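PDZ domain protein (Parabacteroides distasonis, PDB 4L8N) is of unknown function but binds magnesium and carries PDZ domains, consistent with a possible role in protein recognition, beside a DUF4136 domain. Local coordinates at residues F145-F150 with G176-I181; K183-I188 with D250-P255; I188-F193 with F244-I249; T134-G139 with R257-C262. All coordinates share one frame; numbering follows the deposited sequence.

Contact 1: F145-F150 with G176-I181; sequences FKTFAF and GLTVDI
F148 and V179 form one pair of the parallel bridge between strands 147-150 and 178-179, the two strands of a beta-alpha-beta unit. Helix 158-175 links them and ends in a Schellman motif at G176, whose positive phi turns the chain into L177. From CB the F148 side chain swings between its own backbone N and carbonyl carbon (chi1 68°), which carries the ring over the neighbouring strand. CG lies at the margin of the contact, CD1 comes 3.3 Å from T178 O and also meets L177 CB, and CE1 rests by T178 C. At the outer end of the ring, CZ and CE2 meet the CG2 methyl of V179, with CZ to CG2 at 3.5 Å, while V179 CA stands over one ring face near its rim. E169 and L172 of the helix also touch this ring. Three backbone bonds join the strands: T178 N to K146 O (3.1 Å), F148 N to T178 O (2.9 Å) and D180 N to F148 O (3.0 Å). On the other sheet face T147 and T178 run side by side, CG2 to CG2 at 3.7 Å, and a water links T147 OG1 with D180 OD2; T147 OG1 also bonds D185 N. The chemistry thus divides by face: an apolar side turned to the helix, and a hydrated threonine-aspartate side.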
# COMPACT_ATOMS: atom_id res chain seq x y z
N PHE A 145 -25.70 -7.08 -12.58
CA PHE A 145 -25.07 -8.39 -12.48
C PHE A 145 -25.70 -9.16 -11.33
O PHE A 145 -25.54 -8.79 -10.17
CB PHE A 145 -23.55 -8.20 -12.31
CG PHE A 145 -22.98 -7.25 -13.35
CD1 PHE A 145 -22.66 -7.71 -14.63
CD2 PHE A 145 -22.81 -5.90 -13.08
CE1 PHE A 145 -22.16 -6.83 -15.60
CE2 PHE A 145 -22.34 -5.02 -14.06
CZ PHE A 145 -22.02 -5.49 -15.31
N LYS A 146 -26.44 -10.22 -11.64
CA LYS A 146 -27.20 -10.97 -10.64
C LYS A 146 -26.64 -12.37 -10.32
O LYS A 146 -26.98 -12.93 -9.27
CB LYS A 146 -28.67 -11.08 -11.10
CG LYS A 146 -29.39 -9.72 -11.34
CD LYS A 146 -29.76 -8.96 -10.04
CE LYS A 146 -30.75 -7.83 -10.28
NZ LYS A 146 -31.12 -7.11 -9.02
N THR A 147 -25.81 -12.94 -11.20
CA THR A 147 -25.30 -14.31 -11.04
C THR A 147 -23.78 -14.39 -11.14
O THR A 147 -23.13 -13.58 -11.83
CB THR A 147 -25.96 -15.30 -12.06
OG1 THR A 147 -25.49 -15.06 -13.39
CG2 THR A 147 -27.48 -15.27 -12.04
N PHE A 148 -23.22 -15.41 -10.48
CA PHE A 148 -21.79 -15.62 -10.47
C PHE A 148 -21.42 -17.09 -10.52
O PHE A 148 -22.25 -17.97 -10.34
CB PHE A 148 -21.18 -14.95 -9.22
CG PHE A 148 -21.54 -15.61 -7.90
CD1 PHE A 148 -22.78 -15.38 -7.31
CD2 PHE A 148 -20.62 -16.41 -7.23
CE1 PHE A 148 -23.13 -16.00 -6.12
CE2 PHE A 148 -20.96 -17.02 -6.03
CZ PHE A 148 -22.20 -16.80 -5.48
N ALA A 149 -20.14 -17.33 -10.79
CA ALA A 149 -19.49 -18.63 -10.80
C ALA A 149 -18.02 -18.39 -10.53
O ALA A 149 -17.54 -17.27 -10.70
CB ALA A 149 -19.71 -19.34 -12.13
N PHE A 150 -17.32 -19.41 -10.04
CA PHE A 150 -15.91 -19.26 -9.75
C PHE A 150 -15.09 -19.68 -10.93
O PHE A 150 -15.52 -20.54 -11.70
CB PHE A 150 -15.53 -20.07 -8.50
CG PHE A 150 -16.22 -19.50 -7.29
CD1 PHE A 150 -15.69 -18.38 -6.63
CD2 PHE A 150 -17.43 -20.01 -6.86
CE1 PHE A 150 -16.36 -17.83 -5.54
CE2 PHE A 150 -18.11 -19.43 -5.78
CZ PHE A 150 -17.56 -18.35 -5.12
N GLY A 176 -27.70 -11.42 -2.03
CA GLY A 176 -28.80 -11.66 -2.96
C GLY A 176 -28.37 -12.11 -4.35
O GLY A 176 -29.20 -12.20 -5.26
N LEU A 177 -27.07 -12.37 -4.54
CA LEU A 177 -26.53 -12.88 -5.79
C LEU A 177 -26.73 -14.40 -5.82
O LEU A 177 -26.92 -15.04 -4.77
CB LEU A 177 -25.05 -12.49 -6.01
CG LEU A 177 -24.72 -10.98 -6.09
CD1 LEU A 177 -23.25 -10.77 -6.42
CD2 LEU A 177 -25.56 -10.25 -7.14
N THR A 178 -26.75 -14.98 -7.01
CA THR A 178 -27.00 -16.40 -7.10
C THR A 178 -25.97 -17.09 -8.04
O THR A 178 -25.46 -16.47 -8.98
CB THR A 178 -28.46 -16.65 -7.46
OG1 THR A 178 -28.65 -18.05 -7.64
CG2 THR A 178 -28.93 -15.86 -8.70
N VAL A 179 -25.62 -18.35 -7.71
CA VAL A 179 -24.69 -19.14 -8.52
C VAL A 179 -25.40 -19.64 -9.81
O VAL A 179 -26.58 -20.04 -9.78
CB VAL A 179 -24.07 -20.32 -7.72
CG1 VAL A 179 -23.00 -21.04 -8.54
CG2 VAL A 179 -23.51 -19.89 -6.38
N ASP A 180 -24.67 -19.60 -10.93
CA ASP A 180 -25.05 -20.13 -12.23
C ASP A 180 -23.76 -20.50 -12.93
O ASP A 180 -23.06 -19.61 -13.41
CB ASP A 180 -25.89 -19.11 -13.04
CG ASP A 180 -26.33 -19.58 -14.43
OD1 ASP A 180 -26.51 -20.80 -14.63
OD2 ASP A 180 -26.54 -18.72 -15.30
N ILE A 181 -23.38 -21.79 -12.93
CA ILE A 181 -22.11 -22.23 -13.53
C ILE A 181 -22.19 -22.20 -15.07
O ILE A 181 -21.18 -22.03 -15.75
CB ILE A 181 -21.68 -23.64 -13.01
CG1 ILE A 181 -21.51 -23.66 -11.47
CG2 ILE A 181 -20.37 -24.12 -13.70
CD1 ILE A 181 -21.57 -25.06 -10.86
O HOH W 1 -30.09 -12.22 -8.17
O HOH W 2 -27.33 -16.07 -15.32

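Contact 2: K183-I188 with D250-P255; sequences KPDLLI and DQKDIP
D250 OD1 takes two backbone N-H groups, from K252 N at 2.8 Å and D253 N at 2.9 Å, in an Asx turn extended to an Asx motif that shapes the 250-255 loop beside D185 and L186. The D253 donor uses the syn lone pair of OD1, whereas K252 comes from the anti side, well out of the carboxylate plane. The second oxygen, OD2, accepts I254 N at 2.7 Å from above that plane and also forms a salt bridge with R257, so three N-H groups and a guanidinium hold the carboxylate and fix its rotation. The loop follows the last antiparallel pair between the strands, L186 with D250, a non-hydrogen-bonded one. One backbone bond crosses just beyond it, from Q251 N to D185 O (2.9 Å). Q251 CB and CG lie against P184 O, the nearer being CB at 3.3 Å, and the end of the bent side chain reaches L187 CB. D185 and K252 meet more through carbon than through charge. With CG set beside the backbone N (chi1 -71°), the aspartate turns OD1 toward the lysine, while OD2 accepts K146 N. The lysine bends at chi3, and its NZ is bonded to N144 O. The opposite charges would probably still attract weakly, but D185 OD1 is 4.2 Å from K252 NZ and only 3.1 Å from K252 CD.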
# COMPACT_ATOMS: atom_id res chain seq x y z
N LYS A 183 -24.16 -19.96 -17.34
CA LYS A 183 -23.99 -18.65 -17.97
C LYS A 183 -23.93 -17.53 -16.91
O LYS A 183 -24.87 -16.72 -16.81
CB LYS A 183 -25.13 -18.42 -19.00
CG LYS A 183 -24.65 -17.88 -20.32
CD LYS A 183 -25.81 -17.70 -21.30
CE LYS A 183 -25.41 -16.96 -22.55
NZ LYS A 183 -24.30 -17.62 -23.29
N PRO A 184 -22.86 -17.47 -16.09
CA PRO A 184 -22.79 -16.43 -15.05
C PRO A 184 -22.60 -15.01 -15.61
O PRO A 184 -21.93 -14.82 -16.64
CB PRO A 184 -21.57 -16.83 -14.22
CG PRO A 184 -20.73 -17.62 -15.14
CD PRO A 184 -21.65 -18.34 -16.06
N ASP A 185 -23.21 -14.02 -14.91
CA ASP A 185 -23.07 -12.59 -15.22
C ASP A 185 -21.67 -12.15 -14.84
O ASP A 185 -21.09 -11.29 -15.50
CB ASP A 185 -24.12 -11.76 -14.45
CG ASP A 185 -25.56 -11.89 -14.91
OD1 ASP A 185 -25.80 -12.17 -16.12
OD2 ASP A 185 -26.46 -11.61 -14.09
N LEU A 186 -21.13 -12.77 -13.78
CA LEU A 186 -19.81 -12.52 -13.20
C LEU A 186 -18.99 -13.76 -12.98
O LEU A 186 -19.50 -14.78 -12.53
CB LEU A 186 -19.97 -11.85 -11.80
CG LEU A 186 -20.84 -10.63 -11.71
CD1 LEU A 186 -21.21 -10.36 -10.27
CD2 LEU A 186 -20.16 -9.45 -12.36
N LEU A 187 -17.68 -13.61 -13.14
CA LEU A 187 -16.73 -14.64 -12.80
C LEU A 187 -15.90 -14.17 -11.59
O LEU A 187 -15.40 -13.03 -11.61
CB LEU A 187 -15.84 -14.94 -14.01
CG LEU A 187 -14.94 -16.18 -13.90
CD1 LEU A 187 -15.74 -17.47 -14.14
CD2 LEU A 187 -13.77 -16.07 -14.90
N ILE A 188 -15.79 -14.99 -10.53
CA ILE A 188 -14.97 -14.62 -9.37
C ILE A 188 -13.60 -15.30 -9.49
O ILE A 188 -13.52 -16.49 -9.79
CB ILE A 188 -15.67 -14.85 -7.98
CG1 ILE A 188 -16.71 -13.74 -7.68
CG2 ILE A 188 -14.65 -14.82 -6.84
CD1 ILE A 188 -17.96 -13.88 -8.30
N ASP A 250 -16.67 -9.09 -15.11
CA ASP A 250 -17.86 -8.97 -15.95
C ASP A 250 -17.81 -9.97 -17.09
O ASP A 250 -16.78 -10.08 -17.77
CB ASP A 250 -17.91 -7.54 -16.52
CG ASP A 250 -19.05 -7.18 -17.46
OD1 ASP A 250 -19.98 -8.00 -17.62
OD2 ASP A 250 -19.02 -6.05 -18.02
N GLN A 251 -18.93 -10.67 -17.34
CA GLN A 251 -19.06 -11.63 -18.43
C GLN A 251 -20.12 -11.21 -19.43
O GLN A 251 -20.18 -11.79 -20.52
CB GLN A 251 -19.43 -13.04 -17.90
CG GLN A 251 -18.50 -13.66 -16.87
CD GLN A 251 -17.10 -13.85 -17.36
OE1 GLN A 251 -16.23 -13.03 -17.12
NE2 GLN A 251 -16.87 -14.95 -18.04
N LYS A 252 -20.97 -10.22 -19.09
CA LYS A 252 -22.07 -9.85 -19.98
C LYS A 252 -22.00 -8.44 -20.61
O LYS A 252 -22.22 -8.35 -21.80
CB LYS A 252 -23.43 -10.05 -19.27
CG LYS A 252 -23.61 -9.31 -17.95
CD LYS A 252 -25.04 -9.41 -17.42
CE LYS A 252 -25.84 -8.14 -17.59
NZ LYS A 252 -27.26 -8.32 -17.15
N ASP A 253 -21.75 -7.35 -19.84
CA ASP A 253 -21.78 -5.98 -20.37
C ASP A 253 -20.58 -5.69 -21.26
O ASP A 253 -20.78 -5.26 -22.38
CB ASP A 253 -21.90 -4.93 -19.26
CG ASP A 253 -22.62 -3.66 -19.64
OD1 ASP A 253 -22.08 -2.90 -20.49
OD2 ASP A 253 -23.70 -3.39 -19.07
N ILE A 254 -19.34 -5.86 -20.74
CA ILE A 254 -18.04 -5.71 -21.43
C ILE A 254 -17.21 -6.91 -20.94
O ILE A 254 -16.55 -6.81 -19.91
CB ILE A 254 -17.34 -4.32 -21.22
CG1 ILE A 254 -18.22 -3.15 -21.72
CG2 ILE A 254 -15.96 -4.28 -21.87
CD1 ILE A 254 -17.93 -1.80 -21.08
N PRO A 255 -17.36 -8.09 -21.57
CA PRO A 255 -16.69 -9.29 -21.05
C PRO A 255 -15.19 -9.11 -20.81
O PRO A 255 -14.50 -8.55 -21.65
CB PRO A 255 -16.95 -10.33 -22.15
CG PRO A 255 -18.25 -9.91 -22.74
CD PRO A 255 -18.20 -8.42 -22.75

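Contact 3: I188-F193 with F244-I249; sequences IQTFYF and FGIRII
F191 and R247 lie on one face of an antiparallel strand pair, 186-196 with 240-250 in the large mixed sheet, and their flat groups stack although the side chains themselves cross at about a right angle. The stack holds for the modelled conformer of R247, a second having been deposited. The guanidinium is inclined by 23° to the ring, and CZ of R247 sits 4.4 Å from the F191 ring centroid, an off-centre cation-pi contact. The opposite ring face rests on G245, whose CA is 3.8 Å from the centroid in a CH-pi contact. This placement follows from the F191 torsion: CG stands between the backbone N and the carbonyl carbon (chi1 54°), laying the ring across the partner strand, where a side chain at G245 would collide with it. With only the methyl of an alanine at F191, the R247 guanidinium is likely to lose its stacking surface and the CA of G245 its CH-pi partner. R247 NE forms a salt bridge with E261. Further along the same face, Q189 CB packs on R247 CB and on I249 CD1; Q189 OE1 bonds S137 of the second subunit. I188, T190, Y192, F244, I246 and I248 occupy the other face, with helices 158-175 and 274-285 packed against it. The hydrogen-bonded pairs Q189 with R247 and F191 with G245 set the register, R247 N meeting Q189 O at 2.7 Å.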
# COMPACT_ATOMS: atom_id res chain seq x y z
N ILE A 188 -15.79 -14.99 -10.53
CA ILE A 188 -14.97 -14.62 -9.37
C ILE A 188 -13.60 -15.30 -9.49
O ILE A 188 -13.52 -16.49 -9.79
CB ILE A 188 -15.67 -14.85 -7.98
CG1 ILE A 188 -16.71 -13.74 -7.68
CG2 ILE A 188 -14.65 -14.82 -6.84
CD1 ILE A 188 -17.96 -13.88 -8.30
N GLN A 189 -12.54 -14.52 -9.31
CA GLN A 189 -11.15 -14.97 -9.38
C GLN A 189 -10.39 -14.55 -8.13
O GLN A 189 -10.50 -13.41 -7.68
CB GLN A 189 -10.47 -14.42 -10.64
CG GLN A 189 -9.23 -15.19 -11.10
CD GLN A 189 -8.93 -15.01 -12.59
OE1 GLN A 189 -8.45 -13.95 -13.05
NE2 GLN A 189 -9.21 -16.05 -13.39
N THR A 190 -9.62 -15.46 -7.55
CA THR A 190 -8.83 -15.11 -6.38
C THR A 190 -7.38 -15.32 -6.66
O THR A 190 -6.98 -16.22 -7.40
CB THR A 190 -9.25 -15.83 -5.09
OG1 THR A 190 -9.32 -17.24 -5.30
CG2 THR A 190 -10.54 -15.31 -4.57
N PHE A 191 -6.60 -14.43 -6.08
CA PHE A 191 -5.16 -14.48 -6.11
C PHE A 191 -4.66 -14.38 -4.66
O PHE A 191 -5.31 -13.78 -3.80
CB PHE A 191 -4.57 -13.42 -7.05
CG PHE A 191 -5.00 -11.99 -6.81
CD1 PHE A 191 -6.28 -11.56 -7.17
CD2 PHE A 191 -4.12 -11.07 -6.26
CE1 PHE A 191 -6.66 -10.23 -6.98
CE2 PHE A 191 -4.50 -9.74 -6.10
CZ PHE A 191 -5.76 -9.33 -6.46
N TYR A 192 -3.55 -15.04 -4.38
CA TYR A 192 -2.96 -15.11 -3.04
C TYR A 192 -1.48 -15.39 -3.14
O TYR A 192 -1.01 -15.96 -4.13
CB TYR A 192 -3.66 -16.19 -2.17
CG TYR A 192 -3.85 -17.50 -2.90
CD1 TYR A 192 -2.83 -18.45 -2.95
CD2 TYR A 192 -5.03 -17.78 -3.60
CE1 TYR A 192 -2.97 -19.63 -3.68
CE2 TYR A 192 -5.20 -18.97 -4.29
CZ TYR A 192 -4.16 -19.90 -4.33
OH TYR A 192 -4.30 -21.07 -5.03
N PHE A 193 -0.75 -15.01 -2.11
CA PHE A 193 0.68 -15.20 -1.98
C PHE A 193 1.06 -15.19 -0.51
O PHE A 193 0.53 -14.38 0.26
CB PHE A 193 1.45 -14.09 -2.75
CG PHE A 193 2.96 -14.14 -2.64
CD1 PHE A 193 3.72 -14.87 -3.56
CD2 PHE A 193 3.63 -13.42 -1.65
CE1 PHE A 193 5.12 -14.90 -3.48
CE2 PHE A 193 5.04 -13.47 -1.56
CZ PHE A 193 5.77 -14.19 -2.48
N PHE A 244 -3.72 -11.38 -0.49
CA PHE A 244 -5.00 -12.05 -0.70
C PHE A 244 -5.93 -11.09 -1.44
O PHE A 244 -6.12 -9.95 -1.01
CB PHE A 244 -5.62 -12.59 0.62
CG PHE A 244 -6.97 -13.23 0.42
CD1 PHE A 244 -7.11 -14.40 -0.31
CD2 PHE A 244 -8.12 -12.64 0.93
CE1 PHE A 244 -8.37 -14.96 -0.54
CE2 PHE A 244 -9.38 -13.21 0.71
CZ PHE A 244 -9.49 -14.36 -0.04
N GLY A 245 -6.44 -11.53 -2.57
CA GLY A 245 -7.31 -10.72 -3.40
C GLY A 245 -8.52 -11.43 -3.97
O GLY A 245 -8.51 -12.65 -4.17
N ILE A 246 -9.59 -10.64 -4.20
CA ILE A 246 -10.84 -11.07 -4.84
C ILE A 246 -11.00 -10.19 -6.10
O ILE A 246 -10.86 -8.96 -6.02
CB ILE A 246 -12.09 -11.02 -3.89
CG1 ILE A 246 -11.87 -11.81 -2.58
CG2 ILE A 246 -13.37 -11.48 -4.60
CD1 ILE A 246 -12.92 -11.50 -1.44
N ARG A 247 -11.24 -10.85 -7.25
CA ARG A 247 -11.44 -10.19 -8.54
C ARG A 247 -12.84 -10.54 -9.04
O ARG A 247 -13.16 -11.72 -9.14
CB ARG A 247 -10.36 -10.64 -9.54
CG ARG A 247 -10.01 -9.60 -10.61
CD ARG A 247 -8.86 -10.04 -11.50
NE ARG A 247 -7.63 -9.29 -11.26
CZ ARG A 247 -6.50 -9.80 -10.78
NH1 ARG A 247 -6.43 -11.10 -10.50
NH2 ARG A 247 -5.44 -9.03 -10.58
N ILE A 248 -13.69 -9.50 -9.31
CA ILE A 248 -15.07 -9.73 -9.82
C ILE A 248 -15.09 -9.31 -11.31
O ILE A 248 -15.09 -8.11 -11.62
CB ILE A 248 -16.21 -9.06 -8.98
CG1 ILE A 248 -16.23 -9.58 -7.52
CG2 ILE A 248 -17.59 -9.20 -9.68
CD1 ILE A 248 -17.30 -8.95 -6.58
N ILE A 249 -15.06 -10.30 -12.22
CA ILE A 249 -14.95 -10.05 -13.67
C ILE A 249 -16.30 -10.16 -14.39
O ILE A 249 -16.95 -11.20 -14.35
CB ILE A 249 -13.89 -11.00 -14.33
CG1 ILE A 249 -12.52 -10.95 -13.61
CG2 ILE A 249 -13.72 -10.71 -15.82
CD1 ILE A 249 -12.03 -12.29 -13.25

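Contact 4: T134-G139 with R257-C262; sequences TVTSDG and RVLWEC
V135 overlaps W260 across the sheet, its CG1 methyl lying 3.4 Å from CD1 of the indole in an oblique approach. Set anti to the carbonyl carbon (chi1 -54°), that methyl reaches the five-membered ring, while the indole NE1 is bonded to T292 and the ring meets Y289 edge to face. The two residues form a non-hydrogen-bonded pair where strands 123-135 and 258-268 run antiparallel. Beside them T134 and E261 make a hydrogen-bonded pair, T134 N to E261 O and E261 N to T134 O both at 2.8 Å. The pairing continues past the strand end with T136 N to L259 O (3.0 Å), the donor standing above the carbonyl plane. T136 CB then touches V258 O, and OG1 lies near R257 CD. Beyond T136 the chain turns to bring D138 to R257. NH1 donates to D138 OD2 at 3.1 Å in a nearly straight hydrogen bond (165°), part of a salt bridge, with the oxygen close to the guanidinium plane. NH2 of the same arginine bridges to D250. A leucine replacing R257 would probably leave both D138 and D250 without their cationic mate and the turn after T136 less firmly held. T134 and E261 also pack on E261 and T134 of the second subunit. One guanidinium shared by two carboxylates thus ties the turn after strand 123-135 to the end of strand 240-250, where the 250-255 loop begins, and probably offsets their negative charge.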
# COMPACT_ATOMS: atom_id res chain seq x y z
N THR A 134 -10.45 -1.38 -5.69
CA THR A 134 -10.42 -0.73 -7.00
C THR A 134 -11.60 -1.17 -7.83
O THR A 134 -11.87 -2.37 -7.92
CB THR A 134 -9.12 -1.06 -7.72
OG1 THR A 134 -8.02 -1.05 -6.80
CG2 THR A 134 -8.85 -0.13 -8.90
N VAL A 135 -12.29 -0.21 -8.42
CA VAL A 135 -13.43 -0.47 -9.27
C VAL A 135 -13.18 0.12 -10.66
O VAL A 135 -12.32 1.00 -10.81
CB VAL A 135 -14.78 0.02 -8.66
CG1 VAL A 135 -15.00 -0.57 -7.27
CG2 VAL A 135 -14.88 1.54 -8.64
N THR A 136 -13.96 -0.35 -11.66
CA THR A 136 -13.96 0.11 -13.05
C THR A 136 -14.27 1.63 -13.07
O THR A 136 -14.99 2.14 -12.20
CB THR A 136 -14.93 -0.72 -13.92
OG1 THR A 136 -14.88 -0.26 -15.27
CG2 THR A 136 -16.40 -0.70 -13.41
N SER A 137 -13.71 2.34 -14.04
CA SER A 137 -13.93 3.77 -14.17
C SER A 137 -15.23 4.02 -14.92
O SER A 137 -15.74 5.14 -14.91
CB SER A 137 -12.73 4.45 -14.84
OG SER A 137 -12.40 3.82 -16.07
N ASP A 138 -15.81 2.95 -15.54
CA ASP A 138 -17.11 3.00 -16.21
C ASP A 138 -18.20 3.07 -15.14
O ASP A 138 -18.12 2.34 -14.14
CB ASP A 138 -17.32 1.78 -17.14
CG ASP A 138 -16.23 1.59 -18.18
OD1 ASP A 138 -15.63 2.61 -18.61
OD2 ASP A 138 -15.98 0.43 -18.58
N GLY A 139 -19.17 3.95 -15.34
CA GLY A 139 -20.25 4.19 -14.39
C GLY A 139 -21.40 3.21 -14.44
O GLY A 139 -22.56 3.60 -14.23
N ARG A 257 -13.78 -7.24 -18.45
CA ARG A 257 -13.62 -6.01 -17.66
C ARG A 257 -13.73 -6.35 -16.18
O ARG A 257 -14.71 -6.98 -15.76
CB ARG A 257 -14.69 -4.97 -18.06
CG ARG A 257 -14.75 -3.71 -17.20
CD ARG A 257 -15.85 -2.76 -17.64
NE ARG A 257 -17.18 -3.36 -17.50
CZ ARG A 257 -18.33 -2.69 -17.58
NH1 ARG A 257 -18.34 -1.39 -17.83
NH2 ARG A 257 -19.48 -3.33 -17.42
N VAL A 258 -12.72 -5.94 -15.39
CA VAL A 258 -12.75 -6.14 -13.95
C VAL A 258 -13.62 -5.03 -13.38
O VAL A 258 -13.32 -3.84 -13.57
CB VAL A 258 -11.34 -6.19 -13.31
CG1 VAL A 258 -11.45 -6.28 -11.78
CG2 VAL A 258 -10.54 -7.36 -13.86
N LEU A 259 -14.74 -5.42 -12.76
CA LEU A 259 -15.71 -4.48 -12.18
C LEU A 259 -15.25 -3.98 -10.83
O LEU A 259 -15.33 -2.79 -10.54
CB LEU A 259 -17.10 -5.14 -12.03
CG LEU A 259 -17.78 -5.69 -13.28
CD1 LEU A 259 -18.99 -6.46 -12.90
CD2 LEU A 259 -18.24 -4.57 -14.21
N TRP A 260 -14.77 -4.90 -10.01
CA TRP A 260 -14.38 -4.66 -8.64
C TRP A 260 -13.29 -5.65 -8.25
O TRP A 260 -13.37 -6.85 -8.60
CB TRP A 260 -15.64 -4.86 -7.75
CG TRP A 260 -15.50 -4.57 -6.28
CD1 TRP A 260 -15.86 -3.41 -5.65
CD2 TRP A 260 -15.15 -5.50 -5.25
NE1 TRP A 260 -15.70 -3.55 -4.30
CE2 TRP A 260 -15.26 -4.81 -4.02
CE3 TRP A 260 -14.75 -6.84 -5.25
CZ2 TRP A 260 -15.00 -5.44 -2.80
CZ3 TRP A 260 -14.43 -7.44 -4.04
CH2 TRP A 260 -14.61 -6.75 -2.83
N GLU A 261 -12.27 -5.13 -7.54
CA GLU A 261 -11.13 -5.90 -7.08
C GLU A 261 -10.73 -5.38 -5.71
O GLU A 261 -10.68 -4.17 -5.50
CB GLU A 261 -9.95 -5.80 -8.09
CG GLU A 261 -8.80 -6.78 -7.83
CD GLU A 261 -7.67 -6.81 -8.86
OE1 GLU A 261 -7.96 -7.07 -10.04
OE2 GLU A 261 -6.50 -6.65 -8.46
N CYS A 262 -10.52 -6.31 -4.77
CA CYS A 262 -10.09 -6.01 -3.42
C CYS A 262 -8.89 -6.87 -3.10
O CYS A 262 -8.93 -8.10 -3.25
CB CYS A 262 -11.20 -6.20 -2.40
SG CYS A 262 -10.81 -5.52 -0.76
O HOH W 3 -7.42 -3.57 -5.79

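How the contacts relate
All four contacts belong to the DUF4136 domain and to one mixed beta-sheet, whose order there runs 178-179, 147-150, 186-196, 240-250, 258-268, 123-135. Contact 1 joins the first two strands, contact 3 the next pair, and contact 2 the end of that pair with the loop after strand 240-250; they share I188. Contact 4 joins the last two. Along the chain contact 4 encloses the others; contact 1 closes before contact 2 opens, and contact 3 is nested within contact 2. Centres of contacts 1 and 2 are 9 Å apart and those of 1 and 4 about 17 Å. Sequence-distant strands thus form one continuous sheet; strands and flanking loops at contacts 2, 3 and 4 touch the second subunit.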